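PDB 2GK4: conserved hypothetical protein from Streptococcus pneumoniae, which is of unknown function but is probably a flavoprotein of DNA or pantothenate metabolism with a Rossmann-like nucleotide-binding fold. Local coordinates for residues M4-T9 with Y85-H90. Numbering follows the deposited sequence.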
loop_
_atom_site.group_PDB
_atom_site.type_symbol
_atom_site.label_atom_id
_atom_site.label_comp_id
_atom_site.label_asym_id
_atom_site.label_seq_id
_atom_site.Cartn_x
_atom_site.Cartn_y
_atom_site.Cartn_z
HETATM N N MSE A 4 -29.185 19.832 3.714
HETATM C CA MSE A 4 -28.575 18.652 4.314
HETATM C C MSE A 4 -27.157 18.394 3.792
HETATM O O MSE A 4 -26.889 18.469 2.600
HETATM C CB MSE A 4 -29.536 17.452 4.356
HETATM C CG MSE A 4 -29.466 16.372 3.318
HETATM SE SE MSE A 4 -30.893 15.055 3.740
HETATM C CE MSE A 4 -31.430 15.560 5.469
ATOM N N LYS A 5 -26.251 18.181 4.737
ATOM C CA LYS A 5 -24.833 18.062 4.472
ATOM C C LYS A 5 -24.522 16.575 4.430
ATOM O O LYS A 5 -25.028 15.808 5.268
ATOM C CB LYS A 5 -24.042 18.715 5.600
ATOM C CG LYS A 5 -24.210 20.238 5.720
ATOM C CD LYS A 5 -23.320 20.753 6.841
ATOM C CE LYS A 5 -23.448 22.258 7.038
ATOM N NZ LYS A 5 -22.556 22.710 8.155
ATOM N N ILE A 6 -23.718 16.172 3.454
ATOM C CA ILE A 6 -23.450 14.752 3.225
ATOM C C ILE A 6 -22.001 14.394 3.554
ATOM O O ILE A 6 -21.076 15.005 3.039
ATOM C CB ILE A 6 -23.725 14.357 1.746
ATOM C CG1 ILE A 6 -24.990 15.050 1.193
ATOM C CG2 ILE A 6 -23.773 12.838 1.597
ATOM C CD1 ILE A 6 -26.279 14.549 1.730
ATOM N N LEU A 7 -21.817 13.369 4.396
ATOM C CA LEU A 7 -20.510 12.839 4.695
ATOM C C LEU A 7 -20.319 11.575 3.861
ATOM O O LEU A 7 -21.191 10.708 3.800
ATOM C CB LEU A 7 -20.431 12.505 6.209
ATOM C CG LEU A 7 -19.103 12.039 6.830
ATOM C CD1 LEU A 7 -17.998 13.107 6.695
ATOM C CD2 LEU A 7 -19.383 11.717 8.291
ATOM N N VAL A 8 -19.191 11.494 3.169
ATOM C CA VAL A 8 -18.926 10.376 2.289
ATOM C C VAL A 8 -17.580 9.805 2.642
ATOM O O VAL A 8 -16.629 10.562 2.958
ATOM C CB VAL A 8 -18.972 10.794 0.762
ATOM C CG1 VAL A 8 -18.655 9.597 -0.132
ATOM C CG2 VAL A 8 -20.329 11.459 0.368
ATOM N N THR A 9 -17.458 8.471 2.624
ATOM C CA THR A 9 -16.133 7.877 2.727
ATOM C C THR A 9 -15.818 7.092 1.463
ATOM O O THR A 9 -16.719 6.504 0.817
ATOM C CB THR A 9 -15.947 6.923 3.958
ATOM O OG1 THR A 9 -16.684 5.704 3.743
ATOM C CG2 THR A 9 -16.434 7.587 5.295
ATOM N N TYR A 85 -23.358 15.996 10.208
ATOM C CA TYR A 85 -23.877 15.652 8.860
ATOM C C TYR A 85 -25.217 14.959 8.975
ATOM O O TYR A 85 -25.515 14.342 9.995
ATOM C CB TYR A 85 -22.833 14.819 8.052
ATOM C CG TYR A 85 -21.640 15.712 7.730
ATOM C CD1 TYR A 85 -20.648 15.943 8.679
ATOM C CD2 TYR A 85 -21.572 16.393 6.516
ATOM C CE1 TYR A 85 -19.585 16.815 8.415
ATOM C CE2 TYR A 85 -20.511 17.292 6.244
ATOM C CZ TYR A 85 -19.530 17.489 7.197
ATOM O OH TYR A 85 -18.488 18.380 6.956
ATOM N N GLN A 86 -26.023 15.062 7.918
ATOM C CA GLN A 86 -27.375 14.495 7.916
ATOM C C GLN A 86 -27.450 13.142 7.172
ATOM O O GLN A 86 -28.415 12.359 7.316
ATOM C CB GLN A 86 -28.343 15.471 7.288
ATOM C CG GLN A 86 -28.632 16.716 8.149
ATOM C CD GLN A 86 -27.414 17.599 8.309
ATOM O OE1 GLN A 86 -26.856 18.092 7.321
ATOM N NE2 GLN A 86 -26.975 17.784 9.554
ATOM N N VAL A 87 -26.417 12.871 6.384
ATOM C CA VAL A 87 -26.305 11.601 5.667
ATOM C C VAL A 87 -24.863 11.145 5.707
ATOM O O VAL A 87 -23.952 11.969 5.578
ATOM C CB VAL A 87 -26.729 11.769 4.174
ATOM C CG1 VAL A 87 -26.552 10.429 3.392
ATOM C CG2 VAL A 87 -28.145 12.294 4.086
ATOM N N LEU A 88 -24.671 9.838 5.896
ATOM C CA LEU A 88 -23.335 9.200 5.738
ATOM C C LEU A 88 -23.426 8.118 4.644
ATOM O O LEU A 88 -24.218 7.186 4.741
ATOM C CB LEU A 88 -22.843 8.585 7.071
ATOM C CG LEU A 88 -21.624 7.657 6.949
ATOM C CD1 LEU A 88 -20.392 8.413 6.347
ATOM C CD2 LEU A 88 -21.273 7.079 8.314
ATOM N N ILE A 89 -22.585 8.253 3.620
ATOM C CA ILE A 89 -22.449 7.249 2.597
ATOM C C ILE A 89 -21.097 6.622 2.777
ATOM O O ILE A 89 -20.077 7.206 2.415
ATOM C CB ILE A 89 -22.617 7.832 1.160
ATOM C CG1 ILE A 89 -23.959 8.512 1.031
ATOM C CG2 ILE A 89 -22.384 6.727 0.110
ATOM C CD1 ILE A 89 -24.110 9.321 -0.313
ATOM N N HIS A 90 -21.104 5.451 3.407
ATOM C CA HIS A 90 -19.865 4.800 3.785
ATOM C C HIS A 90 -19.419 3.805 2.720
ATOM O O HIS A 90 -19.884 2.646 2.696
ATOM C CB HIS A 90 -20.005 4.110 5.154
ATOM C CG HIS A 90 -18.722 3.500 5.620
ATOM N ND1 HIS A 90 -18.624 2.202 6.079
ATOM C CD2 HIS A 90 -17.466 4.004 5.631
ATOM C CE1 HIS A 90 -17.364 1.952 6.403
ATOM N NE2 HIS A 90 -16.643 3.028 6.129
#
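Leu-7 and Val-87 join two parallel strands, 5-9 and 87-90, neighbours in the parallel part (order 3-2-1-4-5-6) of a Rossmann-type sheet. Leu-7 bonds both ways to one strand: its N donates to Val-87 O at 2.8 Å, and its O takes the N-H of Ile-89. Thr-9 N then reaches Ile-89 O, which carries the ladder to the C-terminal end of the pair.

Before the strand proper, Gln-86 takes over with its side chain. CB lies against the selenomethionine Met-4, 3.6 Å from CE, and CG passes near Met-4 CB. A bend at chi2 (66°) then turns the amide back across the gap, where OE1 accepts the N-H of Lys-5 at 2.7 Å, almost straight at 171° and in the carbonyl plane. The Gln-86 N-H in turn bonds to Lys-5 O, so Lys-5 is gripped at both its N and its O by one residue; Val-87 N adds a weak bond to the same oxygen.

On the face with Leu-7 and Leu-88, Leu-7 CD1 lies over one face of the Tyr-85 ring, and Tyr-85 CD2 is 3.5 Å from Lys-5 CB. Leu-7 CG also meets Leu-88 CD1, the two side chains pointing the same way. The other face carries Ile-6, Val-87, Val-8 and Ile-89; helix 30-41 covers it, Leu-39 touching both Ile-6 and Ile-89. Strand 45-50 flanks strand 5-9 and strand 156-163 flanks strand 87-90, placing the pair well inside the sheet. Ile-6 reaches toward the second strand by its longer branch: CG1 stands anti to the carbonyl carbon (chi1 -40°), and CD1 ends 3.7 Å from Val-87 CB.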